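Local coordinates for chromosomal replication initiator protein DnaA (Aquifex aeolicus, PDB 1L8Q) that binds ATP through its AAA+ domain, forms a spiral filament with an ATP analogue, and probably initiates chromosomal replication at the origin, at residues H122-N125 / T126-L130; D150-V153 / S154-G158; T170-K173 / I174-K178; K199-R202 / E203-K207. All blocks are in the same frame, centred on the assembly; numbering follows the deposited sequence.

Contact 1: H122-N125 / T126-L130; sequences HIFN and TLYLL
H122-N125 and T126-L130 are successive turns at the C-terminal end of helix 114-129, joined by four i to i+4 backbone bonds: T126 N to H122 O, L127 N to I123 O, Y128 N to F124 O and L129 N to N125 O. The second of these is nearly straight, with an N-H...O angle of 174°. The first shares its acceptor: T126 OG1 also donates to H122 O (3.2 Å), and the amide and hydroxyl of T126 reach that oxygen from opposite faces of its carbonyl plane. The hydroxyl folds back because OG1 lies beside the backbone N and anti to the carbonyl carbon (chi1 -69°). On the buried flank I123 and L127 run alongside each other, with I123 CG2 4.1 Å from L127 CD1. On the adjoining flank the two aromatic rings meet obliquely, F124 CE2 lying 4.3 Å from Y128 CD1; both carry CG anti to the backbone N (chi1 -174° in each). Helix 114-129 links strands 101-105 and 133-138 in a beta-alpha-beta unit of the AAA+ domain. I123 and L127 rest on L102 of strand 101-105, I123 also on Y96 of helix 89-97, while F124 and Y128 both touch R155 of helix 150-157.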
loop_
_atom_site.group_PDB
_atom_site.type_symbol
_atom_site.label_atom_id
_atom_site.label_comp_id
_atom_site.label_asym_id
_atom_site.label_seq_id
_atom_site.Cartn_x
_atom_site.Cartn_y
_atom_site.Cartn_z
ATOM N N HIS A 122 3.997 -27.783 4.788
ATOM C CA HIS A 122 3.334 -29.055 4.906
ATOM C C HIS A 122 1.885 -28.950 4.491
ATOM O O HIS A 122 1.381 -29.826 3.776
ATOM C CB HIS A 122 3.533 -29.645 6.288
ATOM C CG HIS A 122 4.950 -30.029 6.556
ATOM N ND1 HIS A 122 5.484 -31.230 6.138
ATOM C CD2 HIS A 122 5.965 -29.345 7.133
ATOM C CE1 HIS A 122 6.760 -31.284 6.480
ATOM N NE2 HIS A 122 7.077 -30.152 7.081
ATOM N N ILE A 123 1.224 -27.860 4.881
ATOM C CA ILE A 123 -0.150 -27.638 4.445
ATOM C C ILE A 123 -0.195 -27.442 2.922
ATOM O O ILE A 123 -1.030 -28.023 2.238
ATOM C CB ILE A 123 -0.749 -26.429 5.153
ATOM C CG1 ILE A 123 -0.955 -26.727 6.634
ATOM C CG2 ILE A 123 -2.075 -26.045 4.532
ATOM C CD1 ILE A 123 -1.359 -25.503 7.451
ATOM N N PHE A 124 0.713 -26.625 2.405
ATOM C CA PHE A 124 0.831 -26.386 0.966
ATOM C C PHE A 124 0.958 -27.722 0.170
ATOM O O PHE A 124 0.162 -27.992 -0.754
ATOM C CB PHE A 124 2.044 -25.492 0.699
ATOM C CG PHE A 124 2.188 -25.069 -0.731
ATOM C CD1 PHE A 124 1.857 -23.778 -1.121
ATOM C CD2 PHE A 124 2.672 -25.946 -1.679
ATOM C CE1 PHE A 124 1.998 -23.377 -2.421
ATOM C CE2 PHE A 124 2.813 -25.550 -3.005
ATOM C CZ PHE A 124 2.486 -24.269 -3.374
ATOM N N ASN A 125 1.954 -28.544 0.528
ATOM C CA ASN A 125 2.131 -29.844 -0.112
ATOM C C ASN A 125 0.846 -30.681 -0.121
ATOM O O ASN A 125 0.463 -31.243 -1.148
ATOM C CB ASN A 125 3.230 -30.638 0.585
ATOM C CG ASN A 125 4.500 -30.668 -0.193
ATOM O OD1 ASN A 125 4.952 -31.739 -0.640
ATOM N ND2 ASN A 125 5.108 -29.491 -0.378
ATOM N N THR A 126 0.196 -30.779 1.034
ATOM C CA THR A 126 -0.998 -31.600 1.150
ATOM C C THR A 126 -2.054 -31.125 0.170
ATOM O O THR A 126 -2.539 -31.895 -0.662
ATOM C CB THR A 126 -1.570 -31.558 2.589
ATOM O OG1 THR A 126 -0.687 -32.239 3.482
ATOM C CG2 THR A 126 -2.841 -32.367 2.671
ATOM N N LEU A 127 -2.423 -29.857 0.273
ATOM C CA LEU A 127 -3.420 -29.326 -0.625
ATOM C C LEU A 127 -2.975 -29.568 -2.061
ATOM O O LEU A 127 -3.780 -29.936 -2.925
ATOM C CB LEU A 127 -3.628 -27.850 -0.373
ATOM C CG LEU A 127 -4.231 -27.522 0.990
ATOM C CD1 LEU A 127 -4.433 -26.039 1.140
ATOM C CD2 LEU A 127 -5.550 -28.257 1.192
ATOM N N TYR A 128 -1.682 -29.399 -2.306
ATOM C CA TYR A 128 -1.146 -29.541 -3.648
ATOM C C TYR A 128 -1.283 -30.984 -4.184
ATOM O O TYR A 128 -1.765 -31.199 -5.303
ATOM C CB TYR A 128 0.306 -29.055 -3.689
ATOM C CG TYR A 128 0.899 -29.037 -5.058
ATOM C CD1 TYR A 128 0.746 -27.935 -5.884
ATOM C CD2 TYR A 128 1.625 -30.112 -5.530
ATOM C CE1 TYR A 128 1.285 -27.909 -7.138
ATOM C CE2 TYR A 128 2.159 -30.095 -6.779
ATOM C CZ TYR A 128 1.985 -28.985 -7.584
ATOM O OH TYR A 128 2.531 -28.962 -8.848
ATOM N N LEU A 129 -0.878 -31.963 -3.381
ATOM C CA LEU A 129 -0.944 -33.355 -3.806
ATOM C C LEU A 129 -2.384 -33.762 -4.041
ATOM O O LEU A 129 -2.651 -34.728 -4.726
ATOM C CB LEU A 129 -0.307 -34.279 -2.758
ATOM C CG LEU A 129 1.226 -34.249 -2.639
ATOM C CD1 LEU A 129 1.704 -35.117 -1.470
ATOM C CD2 LEU A 129 1.867 -34.683 -3.937
ATOM N N LEU A 130 -3.310 -33.018 -3.454
ATOM C CA LEU A 130 -4.729 -33.315 -3.589
ATOM C C LEU A 130 -5.349 -32.440 -4.665
ATOM O O LEU A 130 -6.558 -32.476 -4.894
ATOM C CB LEU A 130 -5.439 -33.069 -2.259
ATOM C CG LEU A 130 -5.052 -33.995 -1.093
ATOM C CD1 LEU A 130 -5.472 -33.398 0.243
ATOM C CD2 LEU A 130 -5.649 -35.371 -1.276
#

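Contact 2: D150-V153 / S154-G158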
loop_
_atom_site.group_PDB
_atom_site.type_symbol
_atom_site.label_atom_id
_atom_site.label_comp_id
_atom_site.label_asym_id
_atom_site.label_seq_id
_atom_site.Cartn_x
_atom_site.Cartn_y
_atom_site.Cartn_z
ATOM N N ASP A 150 13.759 -20.958 0.720
ATOM C CA ASP A 150 13.968 -21.160 -0.698
ATOM C C ASP A 150 12.982 -22.163 -1.252
ATOM O O ASP A 150 12.489 -22.018 -2.361
ATOM C CB ASP A 150 15.385 -21.664 -0.941
ATOM C CG ASP A 150 16.407 -20.536 -0.995
ATOM O OD1 ASP A 150 16.011 -19.393 -1.300
ATOM O OD2 ASP A 150 17.629 -20.700 -0.746
ATOM N N ARG A 151 12.673 -23.179 -0.474
ATOM C CA ARG A 151 11.809 -24.210 -0.975
ATOM C C ARG A 151 10.409 -23.681 -1.180
ATOM O O ARG A 151 9.741 -24.057 -2.139
ATOM C CB ARG A 151 11.825 -25.438 -0.062
ATOM C CG ARG A 151 10.995 -25.313 1.221
ATOM C CD ARG A 151 10.848 -26.648 1.960
ATOM N NE ARG A 151 10.468 -26.521 3.361
ATOM C CZ ARG A 151 10.619 -27.500 4.238
ATOM N NH1 ARG A 151 11.152 -28.648 3.843
ATOM N NH2 ARG A 151 10.254 -27.339 5.507
ATOM N N LEU A 152 9.963 -22.797 -0.293
ATOM C CA LEU A 152 8.644 -22.203 -0.457
ATOM C C LEU A 152 8.639 -21.327 -1.685
ATOM O O LEU A 152 7.651 -21.290 -2.442
ATOM C CB LEU A 152 8.232 -21.383 0.768
ATOM C CG LEU A 152 7.510 -22.123 1.903
ATOM C CD1 LEU A 152 7.495 -21.269 3.139
ATOM C CD2 LEU A 152 6.104 -22.501 1.503
ATOM N N VAL A 153 9.746 -20.628 -1.900
ATOM C CA VAL A 153 9.852 -19.781 -3.071
ATOM C C VAL A 153 9.849 -20.582 -4.378
ATOM O O VAL A 153 9.196 -20.171 -5.343
ATOM C CB VAL A 153 11.066 -18.806 -3.000
ATOM C CG1 VAL A 153 11.334 -18.150 -4.349
ATOM C CG2 VAL A 153 10.816 -17.753 -1.943
ATOM N N SER A 154 10.540 -21.721 -4.423
ATOM C CA SER A 154 10.524 -22.510 -5.660
ATOM C C SER A 154 9.107 -22.949 -5.906
ATOM O O SER A 154 8.559 -22.753 -6.994
ATOM C CB SER A 154 11.425 -23.735 -5.594
ATOM O OG SER A 154 12.066 -23.807 -4.347
ATOM N N ARG A 155 8.489 -23.511 -4.877
ATOM C CA ARG A 155 7.122 -23.958 -5.008
ATOM C C ARG A 155 6.234 -22.858 -5.604
ATOM O O ARG A 155 5.509 -23.095 -6.561
ATOM C CB ARG A 155 6.586 -24.473 -3.673
ATOM C CG ARG A 155 7.209 -25.788 -3.259
ATOM C CD ARG A 155 6.389 -26.999 -3.647
ATOM N NE ARG A 155 6.983 -28.256 -3.201
ATOM C CZ ARG A 155 6.287 -29.377 -3.056
ATOM N NH1 ARG A 155 4.980 -29.372 -3.325
ATOM N NH2 ARG A 155 6.886 -30.501 -2.651
ATOM N N PHE A 156 6.306 -21.654 -5.060
ATOM C CA PHE A 156 5.489 -20.590 -5.597
ATOM C C PHE A 156 5.838 -20.448 -7.080
ATOM O O PHE A 156 4.978 -20.218 -7.932
ATOM C CB PHE A 156 5.784 -19.257 -4.893
ATOM C CG PHE A 156 5.528 -19.260 -3.400
ATOM C CD1 PHE A 156 4.768 -20.248 -2.802
ATOM C CD2 PHE A 156 6.056 -18.257 -2.601
ATOM C CE1 PHE A 156 4.530 -20.230 -1.434
ATOM C CE2 PHE A 156 5.818 -18.235 -1.237
ATOM C CZ PHE A 156 5.055 -19.224 -0.650
ATOM N N GLU A 157 7.108 -20.592 -7.400
ATOM C CA GLU A 157 7.511 -20.320 -8.745
ATOM C C GLU A 157 7.128 -21.410 -9.717
ATOM O O GLU A 157 7.243 -21.241 -10.941
ATOM C CB GLU A 157 8.976 -19.947 -8.803
ATOM C CG GLU A 157 9.167 -18.464 -8.600
ATOM C CD GLU A 157 10.580 -18.087 -8.266
ATOM O OE1 GLU A 157 11.482 -18.931 -8.470
ATOM O OE2 GLU A 157 10.789 -16.940 -7.796
ATOM N N GLY A 158 6.624 -22.511 -9.177
ATOM C CA GLY A 158 6.148 -23.585 -10.004
ATOM C C GLY A 158 4.755 -23.274 -10.509
ATOM O O GLY A 158 4.244 -23.913 -11.423
#
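L152 and F156 form the packed side of helix 150-157. L152 CD2 lies 4.0 Å from F156 CE1, the leucine branch crossing the ring at a slant, while the carbonyl oxygen L152 O sits over one face of the F156 ring, 3.0 Å above its plane and offset toward the rim. With CG beside its own backbone N (chi1 -60°), the F156 ring folds back over the preceding turn. That same oxygen accepts the backbone bond from F156 N (3.0 Å), so one carbonyl both takes the amide of F156 and lies against its ring. Both side chains are buried: L152 touches Q117 and F120 of helix 114-129, and the F156 ring meets that of F41 in strand 40-43.

The exposed side is polar and belongs to D150 and S154. D150 O accepts two bonds from S154, one from its amide and a shorter one from S154 OG at 2.7 Å; the hydroxyl comes from well off the carbonyl axis, with a C=O...O angle of 131°. V153 and E157 make a partly exposed edge, V153 CG1 lying 3.7 Å from E157 OE2, and that carboxylate oxygen takes a hydrogen bond from Q143. R151 and R155 instead leave the turn toward helix 114-129, where R151 makes a cation-pi contact with F121. Serine hydroxyls bonded back to the carbonyl four residues earlier are familiar in alpha-helices; here the helix is an amphipathic one of the AAA+ domain, its apolar flank turned to helix 114-129 and the central parallel sheet.

Contact 3: T170-K173 / I174-K178; sequences TRFK and IIKEK. With ADP (adenosine-5'-diphosphate), chain C.
T170 opens the contact with CG2 4.1 Å from I174 CD1, the two side chains slanting across each other beside the nucleotide; its hydroxyl is held by D167. T170 O also receives the amide of I174 (2.9 Å), the first of four i to i+4 bonds along helix 168-181. Beyond T170, one turn on, I174 lines the ADP pocket of the AAA+ domain: I174 CD1 reaches 3.6 Å from ADP N3 and lies equally near ADP C2, a van der Waals contact with the adenine ring, and I14 and V201 touch this isoleucine from a loop and from helix 201-214. R171 O accepts the amide of I175. The R171 side chain leaves the segment, its guanidinium bonded to N168 and to the carbonyl of L195. F172 follows, CG anti to its backbone N (chi1 177°), which swings the ring along the helix so that the K176 chain crosses it. K176 CD lies over one face, offset toward the rim, and K176 CE approaches F172 CZ to 3.4 Å. The same ring packs against I191 and L195 of helix 188-197. K173 closes the segment, accepting the amide of E177 at its carbonyl (K173 O to E177 N, 3.0 Å).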
loop_
_atom_site.group_PDB
_atom_site.type_symbol
_atom_site.label_atom_id
_atom_site.label_comp_id
_atom_site.label_asym_id
_atom_site.label_seq_id
_atom_site.Cartn_x
_atom_site.Cartn_y
_atom_site.Cartn_z
ATOM N N THR A 170 -8.766 2.651 -14.441
ATOM C CA THR A 170 -9.474 1.942 -13.385
ATOM C C THR A 170 -9.853 2.850 -12.195
ATOM O O THR A 170 -11.011 2.874 -11.782
ATOM C CB THR A 170 -8.670 0.702 -12.960
ATOM O OG1 THR A 170 -8.673 -0.243 -14.037
ATOM C CG2 THR A 170 -9.361 -0.046 -11.850
ATOM N N ARG A 171 -8.893 3.598 -11.658
ATOM C CA ARG A 171 -9.195 4.537 -10.579
ATOM C C ARG A 171 -10.372 5.407 -10.994
ATOM O O ARG A 171 -11.324 5.596 -10.252
ATOM C CB ARG A 171 -8.004 5.455 -10.305
ATOM C CG ARG A 171 -7.059 4.962 -9.254
ATOM C CD ARG A 171 -6.083 6.012 -8.739
ATOM N NE ARG A 171 -5.204 6.488 -9.800
ATOM C CZ ARG A 171 -5.037 7.766 -10.089
ATOM N NH1 ARG A 171 -5.683 8.689 -9.381
ATOM N NH2 ARG A 171 -4.231 8.125 -11.076
ATOM N N PHE A 172 -10.276 5.942 -12.200
ATOM C CA PHE A 172 -11.310 6.765 -12.762
ATOM C C PHE A 172 -12.683 6.126 -12.561
ATOM O O PHE A 172 -13.579 6.740 -11.977
ATOM C CB PHE A 172 -11.027 6.997 -14.248
ATOM C CG PHE A 172 -12.073 7.792 -14.954
ATOM C CD1 PHE A 172 -12.279 9.120 -14.643
ATOM C CD2 PHE A 172 -12.834 7.215 -15.959
ATOM C CE1 PHE A 172 -13.257 9.877 -15.316
ATOM C CE2 PHE A 172 -13.815 7.950 -16.641
ATOM C CZ PHE A 172 -14.025 9.290 -16.317
ATOM N N LYS A 173 -12.854 4.902 -13.044
ATOM C CA LYS A 173 -14.133 4.231 -12.876
ATOM C C LYS A 173 -14.461 4.091 -11.384
ATOM O O LYS A 173 -15.597 4.350 -10.961
ATOM C CB LYS A 173 -14.142 2.878 -13.584
ATOM C CG LYS A 173 -13.911 2.987 -15.082
ATOM C CD LYS A 173 -14.229 1.703 -15.799
ATOM C CE LYS A 173 -13.798 1.766 -17.245
ATOM N NZ LYS A 173 -13.875 0.418 -17.887
ATOM N N ILE A 174 -13.467 3.709 -10.584
ATOM C CA ILE A 174 -13.695 3.569 -9.159
ATOM C C ILE A 174 -14.159 4.919 -8.581
ATOM O O ILE A 174 -15.196 5.018 -7.908
ATOM C CB ILE A 174 -12.447 3.039 -8.460
ATOM C CG1 ILE A 174 -12.248 1.565 -8.811
ATOM C CG2 ILE A 174 -12.579 3.193 -6.964
ATOM C CD1 ILE A 174 -10.990 0.937 -8.198
ATOM N N ILE A 175 -13.419 5.963 -8.892
ATOM C CA ILE A 175 -13.772 7.282 -8.413
ATOM C C ILE A 175 -15.238 7.604 -8.690
ATOM O O ILE A 175 -15.934 8.152 -7.838
ATOM C CB ILE A 175 -12.839 8.327 -9.028
ATOM C CG1 ILE A 175 -11.483 8.307 -8.304
ATOM C CG2 ILE A 175 -13.451 9.684 -8.957
ATOM C CD1 ILE A 175 -10.367 9.020 -9.065
ATOM N N LYS A 176 -15.719 7.268 -9.878
ATOM C CA LYS A 176 -17.118 7.489 -10.185
ATOM C C LYS A 176 -17.982 6.682 -9.248
ATOM O O LYS A 176 -18.958 7.196 -8.726
ATOM C CB LYS A 176 -17.446 7.086 -11.602
ATOM C CG LYS A 176 -17.122 8.113 -12.680
ATOM C CD LYS A 176 -17.027 7.374 -14.009
ATOM C CE LYS A 176 -17.116 8.285 -15.194
ATOM N NZ LYS A 176 -17.250 7.482 -16.454
ATOM N N GLU A 177 -17.645 5.415 -9.033
ATOM C CA GLU A 177 -18.465 4.598 -8.133
ATOM C C GLU A 177 -18.501 5.224 -6.744
ATOM O O GLU A 177 -19.559 5.375 -6.169
ATOM C CB GLU A 177 -18.036 3.104 -8.111
ATOM C CG GLU A 177 -18.900 2.193 -9.010
ATOM C CD GLU A 177 -18.278 0.806 -9.316
ATOM O OE1 GLU A 177 -17.657 0.177 -8.403
ATOM O OE2 GLU A 177 -18.430 0.324 -10.480
ATOM N N LYS A 178 -17.341 5.648 -6.252
ATOM C CA LYS A 178 -17.216 6.222 -4.911
ATOM C C LYS A 178 -18.042 7.489 -4.742
ATOM O O LYS A 178 -18.718 7.683 -3.726
ATOM C CB LYS A 178 -15.750 6.502 -4.587
ATOM C CG LYS A 178 -14.950 5.252 -4.281
ATOM C CD LYS A 178 -15.641 4.440 -3.216
ATOM C CE LYS A 178 -14.968 3.110 -3.002
ATOM N NZ LYS A 178 -15.409 2.520 -1.724
HETATM P PB ADP C . -4.674 -4.439 -1.464
HETATM O O1B ADP C . -5.184 -5.727 -0.798
HETATM O O2B ADP C . -3.874 -4.663 -2.714
HETATM O O3B ADP C . -4.066 -3.469 -0.501
HETATM P PA ADP C . -7.403 -4.188 -1.526
HETATM O O1A ADP C . -7.806 -5.495 -2.184
HETATM O O2A ADP C . -7.376 -4.269 -0.009
HETATM O O3A ADP C . -5.964 -3.715 -2.018
HETATM O "O5'" ADP C . -8.352 -3.016 -2.036
HETATM C "C5'" ADP C . -8.237 -1.709 -1.503
HETATM C "C4'" ADP C . -9.578 -1.056 -1.724
HETATM O "O4'" ADP C . -9.724 -0.672 -3.106
HETATM C "C3'" ADP C . -10.675 -2.061 -1.449
HETATM O "O3'" ADP C . -11.763 -1.302 -0.942
HETATM C "C2'" ADP C . -11.001 -2.596 -2.826
HETATM O "O2'" ADP C . -12.300 -3.139 -2.991
HETATM C "C1'" ADP C . -10.797 -1.398 -3.711
HETATM N N9 ADP C . -10.400 -1.901 -5.033
HETATM C C8 ADP C . -9.175 -2.354 -5.385
HETATM N N7 ADP C . -9.177 -2.747 -6.695
HETATM C C5 ADP C . -10.413 -2.562 -7.172
HETATM C C6 ADP C . -11.093 -2.771 -8.458
HETATM N N6 ADP C . -10.442 -3.270 -9.521
HETATM N N1 ADP C . -12.388 -2.447 -8.544
HETATM C C2 ADP C . -13.068 -1.937 -7.497
HETATM N N3 ADP C . -12.499 -1.720 -6.297
HETATM C C4 ADP C . -11.212 -2.009 -6.081
#

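Contact 4: K199-R202 / E203-K207; sequences KNVR and EIEGK. With ADP (adenosine-5'-diphosphate), chain C.
V201 and E205 run side by side on the first turn of helix 201-214, where E205 N donates to V201 O (2.8 Å) and V201 CG1 comes within 4.0 Å of E205 OE2. V201 also faces the nucleotide: its CB and CG2 both touch the ribose, V201 CB lying 3.4 Å from ADP O4'. From the first turn E203 reaches back to K199, just ahead of the helix, and takes its amide on the carboxylate, K199 N to E203 OE1 measuring 3.0 Å; the donor comes from above the carboxylate plane, 42° out of it. The K199 chain lies across this carboxylate. Its CG sits between the backbone N and the carbonyl carbon (chi1 55°), which carries the extended chain past E203, with K199 CE 3.2 Å from E203 OE2. I204 turns its CG1 over N200 O, which accepts a weak bond from I204 N, and R202 O receives the amide of G206.

Further out, I174 and K178 of helix 168-181 cover V201, and I175 covers I204. R202 binds ATP in another structure of this protein. The E203 carboxylate probably helps to hold the backbone that enters the helix; K199 NZ to E203 OE2, at 4.4 Å, is beyond a salt bridge, though the opposite charges probably attract. E205 has its charge paired with K178, so the turn carrying V201 is tied to the neighbouring helix beside the ribose.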
loop_
_atom_site.group_PDB
_atom_site.type_symbol
_atom_site.label_atom_id
_atom_site.label_comp_id
_atom_site.label_asym_id
_atom_site.label_seq_id
_atom_site.Cartn_x
_atom_site.Cartn_y
_atom_site.Cartn_z
ATOM N N LYS A 199 -4.189 7.457 -5.387
ATOM C CA LYS A 199 -3.719 6.243 -6.038
ATOM C C LYS A 199 -4.489 5.043 -5.485
ATOM O O LYS A 199 -4.618 4.015 -6.138
ATOM C CB LYS A 199 -2.232 6.070 -5.775
ATOM C CG LYS A 199 -1.865 6.069 -4.296
ATOM C CD LYS A 199 -0.527 5.352 -4.034
ATOM C CE LYS A 199 -0.073 5.532 -2.579
ATOM N NZ LYS A 199 0.857 4.452 -2.127
ATOM N N ASN A 200 -5.003 5.213 -4.270
ATOM C CA ASN A 200 -5.700 4.188 -3.505
ATOM C C ASN A 200 -7.173 4.527 -3.469
ATOM O O ASN A 200 -7.555 5.610 -3.825
ATOM C CB ASN A 200 -5.228 4.269 -2.048
ATOM C CG ASN A 200 -4.239 3.234 -1.707
ATOM O OD1 ASN A 200 -4.359 2.089 -2.140
ATOM N ND2 ASN A 200 -3.232 3.604 -0.897
ATOM N N VAL A 201 -7.985 3.606 -2.963
ATOM C CA VAL A 201 -9.348 3.900 -2.621
ATOM C C VAL A 201 -9.330 4.566 -1.237
ATOM O O VAL A 201 -10.209 5.372 -0.907
ATOM C CB VAL A 201 -10.202 2.621 -2.562
ATOM C CG1 VAL A 201 -11.228 2.700 -1.443
ATOM C CG2 VAL A 201 -10.892 2.398 -3.875
ATOM N N ARG A 202 -8.327 4.226 -0.432
ATOM C CA ARG A 202 -8.165 4.820 0.887
ATOM C C ARG A 202 -7.994 6.340 0.775
ATOM O O ARG A 202 -8.571 7.095 1.540
ATOM C CB ARG A 202 -6.962 4.211 1.614
ATOM C CG ARG A 202 -6.956 4.438 3.110
ATOM C CD ARG A 202 -5.603 4.180 3.797
ATOM N NE ARG A 202 -5.286 2.752 3.976
ATOM C CZ ARG A 202 -6.059 1.875 4.627
ATOM N NH1 ARG A 202 -7.217 2.260 5.164
ATOM N NH2 ARG A 202 -5.671 0.609 4.738
ATOM N N GLU A 203 -7.197 6.776 -0.189
ATOM C CA GLU A 203 -6.943 8.195 -0.384
ATOM C C GLU A 203 -8.171 8.865 -0.993
ATOM O O GLU A 203 -8.480 10.023 -0.705
ATOM C CB GLU A 203 -5.689 8.405 -1.257
ATOM C CG GLU A 203 -4.417 7.870 -0.610
ATOM C CD GLU A 203 -3.211 7.931 -1.528
ATOM O OE1 GLU A 203 -3.373 8.411 -2.675
ATOM O OE2 GLU A 203 -2.101 7.493 -1.106
ATOM N N ILE A 204 -8.880 8.122 -1.826
ATOM C CA ILE A 204 -10.091 8.624 -2.437
ATOM C C ILE A 204 -11.146 8.867 -1.360
ATOM O O ILE A 204 -11.792 9.897 -1.340
ATOM C CB ILE A 204 -10.603 7.625 -3.484
ATOM C CG1 ILE A 204 -9.663 7.597 -4.687
ATOM C CG2 ILE A 204 -11.993 7.987 -3.927
ATOM C CD1 ILE A 204 -10.013 6.536 -5.702
ATOM N N GLU A 205 -11.319 7.908 -0.461
ATOM C CA GLU A 205 -12.270 8.075 0.626
ATOM C C GLU A 205 -11.813 9.183 1.589
ATOM O O GLU A 205 -12.628 9.958 2.096
ATOM C CB GLU A 205 -12.523 6.745 1.345
ATOM C CG GLU A 205 -13.516 5.885 0.588
ATOM C CD GLU A 205 -13.799 4.555 1.236
ATOM O OE1 GLU A 205 -13.307 4.306 2.356
ATOM O OE2 GLU A 205 -14.516 3.745 0.603
ATOM N N GLY A 206 -10.506 9.270 1.809
ATOM C CA GLY A 206 -9.947 10.336 2.617
ATOM C C GLY A 206 -10.290 11.714 2.055
ATOM O O GLY A 206 -10.729 12.609 2.787
ATOM N N LYS A 207 -10.086 11.899 0.757
ATOM C CA LYS A 207 -10.443 13.169 0.131
ATOM C C LYS A 207 -11.948 13.401 0.207
ATOM O O LYS A 207 -12.393 14.497 0.522
ATOM C CB LYS A 207 -9.992 13.223 -1.329
ATOM C CG LYS A 207 -8.502 13.365 -1.511
ATOM C CD LYS A 207 -7.951 14.514 -0.731
ATOM C CE LYS A 207 -6.470 14.694 -1.031
ATOM N NZ LYS A 207 -5.770 15.532 -0.018
HETATM P PB ADP C . -4.674 -4.439 -1.464
HETATM O O1B ADP C . -5.184 -5.727 -0.798
HETATM O O2B ADP C . -3.874 -4.663 -2.714
HETATM O O3B ADP C . -4.066 -3.469 -0.501
HETATM P PA ADP C . -7.403 -4.188 -1.526
HETATM O O1A ADP C . -7.806 -5.495 -2.184
HETATM O O2A ADP C . -7.376 -4.269 -0.009
HETATM O O3A ADP C . -5.964 -3.715 -2.018
HETATM O "O5'" ADP C . -8.352 -3.016 -2.036
HETATM C "C5'" ADP C . -8.237 -1.709 -1.503
HETATM C "C4'" ADP C . -9.578 -1.056 -1.724
HETATM O "O4'" ADP C . -9.724 -0.672 -3.106
HETATM C "C3'" ADP C . -10.675 -2.061 -1.449
HETATM O "O3'" ADP C . -11.763 -1.302 -0.942
HETATM C "C2'" ADP C . -11.001 -2.596 -2.826
HETATM O "O2'" ADP C . -12.300 -3.139 -2.991
HETATM C "C1'" ADP C . -10.797 -1.398 -3.711
HETATM N N9 ADP C . -10.400 -1.901 -5.033
HETATM C C8 ADP C . -9.175 -2.354 -5.385
HETATM N N7 ADP C . -9.177 -2.747 -6.695
HETATM C C5 ADP C . -10.413 -2.562 -7.172
HETATM C C6 ADP C . -11.093 -2.771 -8.458
HETATM N N6 ADP C . -10.442 -3.270 -9.521
HETATM N N1 ADP C . -12.388 -2.447 -8.544
HETATM C C2 ADP C . -13.068 -1.937 -7.497
HETATM N N3 ADP C . -12.499 -1.720 -6.297
HETATM C C4 ADP C . -11.212 -2.009 -6.081
#

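Overall arrangement
All four contacts lie within the AAA+ region. Contacts 1 and 2 belong to helices 114-129 and 150-157, which pack together beside the parallel sheet, R155 lying against N125 and F124 meeting F156. Contacts 3 and 4, on helices 168-181 and 201-214, form a second pair about 11 Å apart between centres, and both touch ADP. The two pairs stand well apart, with centres at least 35 Å from each other. Buried side chains are I123, F124, L127, L152 and F156 in the first pair, and T170, I174, I175, V201 and I204 in the second. Hydroxyls returning to helix carbonyls mark contacts 1 and 2, whereas contacts 3 and 4 put aliphatic side chains against adenine and ribose and are joined by the K178-E205 salt bridge.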